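PDB 4MLO: TCP pilus virulence regulatory protein from Vibrio cholerae, which probably activates transcription of virulence genes as an AraC-family DNA-binding regulator, and holds a fatty acid, palmitoleic acid, in a pocket. Local coordinates for residues 171-179 with 189-197. Residues are numbered along the deposited sequence; the frame is centred on the assembly and turned at random. Where two conformers were deposited one is given.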
loop_
_atom_site.group_PDB
_atom_site.type_symbol
_atom_site.label_atom_id
_atom_site.label_comp_id
_atom_site.label_asym_id
_atom_site.label_seq_id
_atom_site.Cartn_x
_atom_site.Cartn_y
_atom_site.Cartn_z
ATOM N N MET A 171 -0.150 9.012 -12.650
ATOM C CA MET A 171 -0.150 7.613 -12.260
ATOM C C MET A 171 -1.508 7.194 -11.743
ATOM O O MET A 171 -1.962 6.068 -11.998
ATOM C CB MET A 171 0.911 7.327 -11.200
ATOM C CG MET A 171 1.017 5.843 -10.838
ATOM S SD MET A 171 1.606 4.776 -12.200
ATOM C CE MET A 171 1.536 3.174 -11.383
ATOM N N GLU A 172 -2.163 8.074 -10.990
ATOM C CA GLU A 172 -3.516 7.773 -10.524
ATOM C C GLU A 172 -4.466 7.642 -11.713
ATOM O O GLU A 172 -5.341 6.775 -11.721
ATOM C CB GLU A 172 -3.973 8.851 -9.538
ATOM C CG GLU A 172 -5.462 8.859 -9.258
ATOM C CD GLU A 172 -5.957 7.665 -8.489
ATOM O OE1 GLU A 172 -5.139 6.935 -7.881
ATOM O OE2 GLU A 172 -7.192 7.465 -8.491
ATOM N N LYS A 173 -4.287 8.471 -12.750
ATOM C CA LYS A 173 -5.138 8.332 -13.927
ATOM C C LYS A 173 -4.944 6.968 -14.591
ATOM O O LYS A 173 -5.916 6.315 -14.979
ATOM C CB LYS A 173 -4.856 9.451 -14.927
ATOM C CG LYS A 173 -5.379 10.811 -14.513
ATOM C CD LYS A 173 -5.111 11.820 -15.630
ATOM C CE LYS A 173 -5.367 13.242 -15.174
ATOM N NZ LYS A 173 -6.752 13.408 -14.664
ATOM N N ILE A 174 -3.694 6.544 -14.752
ATOM C CA ILE A 174 -3.413 5.241 -15.359
ATOM C C ILE A 174 -3.987 4.122 -14.506
ATOM O O ILE A 174 -4.693 3.243 -14.997
ATOM C CB ILE A 174 -1.902 5.058 -15.551
ATOM C CG1 ILE A 174 -1.322 6.092 -16.550
ATOM C CG2 ILE A 174 -1.572 3.611 -15.922
ATOM C CD1 ILE A 174 0.190 6.102 -16.527
ATOM N N SER A 175 -3.653 4.120 -13.209
ATOM C CA SER A 175 -4.099 3.063 -12.311
ATOM C C SER A 175 -5.613 2.995 -12.222
ATOM O O SER A 175 -6.200 1.909 -12.214
ATOM C CB SER A 175 -3.489 3.282 -10.929
ATOM O OG SER A 175 -2.077 3.400 -11.032
ATOM N N CYS A 176 -6.275 4.159 -12.121
ATOM C CA CYS A 176 -7.729 4.199 -12.022
ATOM C C CYS A 176 -8.377 3.603 -13.261
ATOM O O CYS A 176 -9.378 2.876 -13.187
ATOM C CB CYS A 176 -8.171 5.641 -11.838
ATOM S SG CYS A 176 -9.883 5.854 -11.488
ATOM N N LEU A 177 -7.831 3.929 -14.416
ATOM C CA LEU A 177 -8.329 3.384 -15.657
ATOM C C LEU A 177 -8.209 1.862 -15.678
ATOM O O LEU A 177 -9.178 1.159 -15.972
ATOM C CB LEU A 177 -7.562 4.022 -16.813
ATOM C CG LEU A 177 -7.820 3.455 -18.195
ATOM C CD1 LEU A 177 -9.266 3.805 -18.632
ATOM C CD2 LEU A 177 -6.810 4.002 -19.205
ATOM N N VAL A 178 -7.037 1.330 -15.317
ATOM C CA VAL A 178 -6.861 -0.118 -15.347
ATOM C C VAL A 178 -7.826 -0.791 -14.377
ATOM O O VAL A 178 -8.420 -1.844 -14.676
ATOM C CB VAL A 178 -5.393 -0.455 -15.021
ATOM C CG1 VAL A 178 -5.202 -1.962 -14.842
ATOM C CG2 VAL A 178 -4.477 0.039 -16.123
ATOM N N LYS A 179 -7.978 -0.205 -13.192
ATOM C CA LYS A 179 -8.839 -0.753 -12.154
ATOM C C LYS A 179 -10.307 -0.658 -12.505
ATOM O O LYS A 179 -11.114 -1.336 -11.866
ATOM C CB LYS A 179 -8.599 -0.039 -10.834
ATOM C CG LYS A 179 -7.259 -0.332 -10.218
ATOM C CD LYS A 179 -7.241 0.029 -8.769
ATOM C CE LYS A 179 -6.996 1.480 -8.524
ATOM N NZ LYS A 179 -6.564 1.701 -7.102
ATOM N N ALA A 189 -1.430 1.573 -26.117
ATOM C CA ALA A 189 -2.214 2.458 -26.957
ATOM C C ALA A 189 -3.539 2.768 -26.303
ATOM O O ALA A 189 -4.071 3.880 -26.458
ATOM C CB ALA A 189 -2.449 1.852 -28.344
ATOM N N ASP A 190 -4.112 1.797 -25.586
ATOM C CA ASP A 190 -5.379 2.036 -24.899
ATOM C C ASP A 190 -5.234 3.100 -23.828
ATOM O O ASP A 190 -6.139 3.904 -23.609
ATOM C CB ASP A 190 -5.882 0.748 -24.254
ATOM C CG ASP A 190 -6.073 -0.348 -25.218
ATOM O OD1 ASP A 190 -5.508 -1.440 -24.989
ATOM O OD2 ASP A 190 -6.824 -0.169 -26.190
ATOM N N ILE A 191 -4.112 3.089 -23.104
ATOM C CA ILE A 191 -3.901 4.083 -22.070
ATOM C C ILE A 191 -3.760 5.463 -22.680
ATOM O O ILE A 191 -4.318 6.451 -22.161
ATOM C CB ILE A 191 -2.661 3.708 -21.233
ATOM C CG1 ILE A 191 -2.751 2.263 -20.712
ATOM C CG2 ILE A 191 -2.405 4.697 -20.110
ATOM C CD1 ILE A 191 -3.857 1.989 -19.739
ATOM N N CYS A 192 -2.990 5.571 -23.773
ATOM C CA CYS A 192 -2.794 6.874 -24.393
ATOM C C CYS A 192 -4.107 7.377 -24.960
ATOM O O CYS A 192 -4.429 8.575 -24.847
ATOM C CB CYS A 192 -1.757 6.814 -25.499
ATOM S SG CYS A 192 -0.101 6.425 -24.883
ATOM N N GLY A 193 -4.863 6.458 -25.564
ATOM C CA GLY A 193 -6.152 6.816 -26.161
ATOM C C GLY A 193 -7.166 7.233 -25.117
ATOM O O GLY A 193 -7.868 8.247 -25.288
ATOM N N GLU A 194 -7.261 6.482 -24.013
ATOM C CA GLU A 194 -8.256 6.799 -22.985
ATOM C C GLU A 194 -7.922 8.090 -22.252
ATOM O O GLU A 194 -8.818 8.875 -21.942
ATOM C CB GLU A 194 -8.384 5.664 -21.971
ATOM C CG GLU A 194 -8.953 4.360 -22.510
ATOM C CD GLU A 194 -10.466 4.344 -22.631
ATOM O OE1 GLU A 194 -10.988 3.248 -22.901
ATOM O OE2 GLU A 194 -11.126 5.406 -22.474
ATOM N N LEU A 195 -6.643 8.340 -21.964
ATOM C CA LEU A 195 -6.230 9.518 -21.233
ATOM C C LEU A 195 -5.987 10.709 -22.160
ATOM O O LEU A 195 -5.733 11.828 -21.669
ATOM C CB LEU A 195 -4.963 9.214 -20.433
ATOM C CG LEU A 195 -5.114 8.117 -19.379
ATOM C CD1 LEU A 195 -3.814 8.146 -18.567
ATOM C CD2 LEU A 195 -6.289 8.227 -18.434
ATOM N N ARG A 196 -6.088 10.487 -23.476
ATOM C CA ARG A 196 -5.727 11.491 -24.489
ATOM C C ARG A 196 -4.422 12.193 -24.126
ATOM O O ARG A 196 -4.322 13.426 -24.114
ATOM C CB ARG A 196 -6.852 12.527 -24.677
ATOM C CG ARG A 196 -8.102 11.994 -25.370
ATOM C CD ARG A 196 -8.973 11.167 -24.457
ATOM N NE ARG A 196 -10.280 10.934 -25.074
ATOM C CZ ARG A 196 -11.259 10.193 -24.579
ATOM N NH1 ARG A 196 -11.094 9.521 -23.448
ATOM N NH2 ARG A 196 -12.431 10.122 -25.231
ATOM N N THR A 197 -3.406 11.386 -23.793
ATOM C CA THR A 197 -2.088 11.879 -23.412
ATOM C C THR A 197 -1.076 10.979 -24.098
ATOM O O THR A 197 -1.337 9.781 -24.228
ATOM C CB THR A 197 -1.890 11.840 -21.871
ATOM O OG1 THR A 197 -2.942 12.547 -21.208
ATOM C CG2 THR A 197 -0.594 12.447 -21.468
#
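In what is probably the helical DNA-binding part of this AraC-family regulator, helix 170-180 packs against helix 188-195 through Ile174 and Leu177 on one side and Ile191 and Leu195 on the other. The segment axes come no closer than 10.7 Å and run at 108°, a spacing that branched aliphatic side chains fill without any hydrogen bond across the interface. Leu177 carries much of the contact. With CG anti to the backbone N (chi1 173°), it sends CD2 between Ile191 and Glu194, 3.6 Å from Ile191 CD1 and likewise 3.6 Å from Glu194 CB. Leu177 CD1 meets CB and CG of Glu194, both at 3.9 Å, as the leucine crosses the glutamate chain at about a right angle; the Glu194 carboxylate turns instead to a salt bridge with Arg184. One turn earlier, CG1 of Ile174 sits 3.8 Å from CD1 of Leu195 and also touches Ile191 CG2. Both Leu195 methyls reach Lys173 CB, while the rest of the Lys173 chain, bent at its last torsion, carries the amino group off from the interface. Just beyond Leu195, the helix stops in a Schellman motif with Arg196 at positive phi, where Thr197 N bonds to Cys192 O at 3.2 Å. Two further helices pack on this pair: helix 199-207, whose Glu205 meets Ile174 and whose Leu202 meets Ile191, and helix 213-230, which brings Phe213 against Ile191 and Ile217 against Val178.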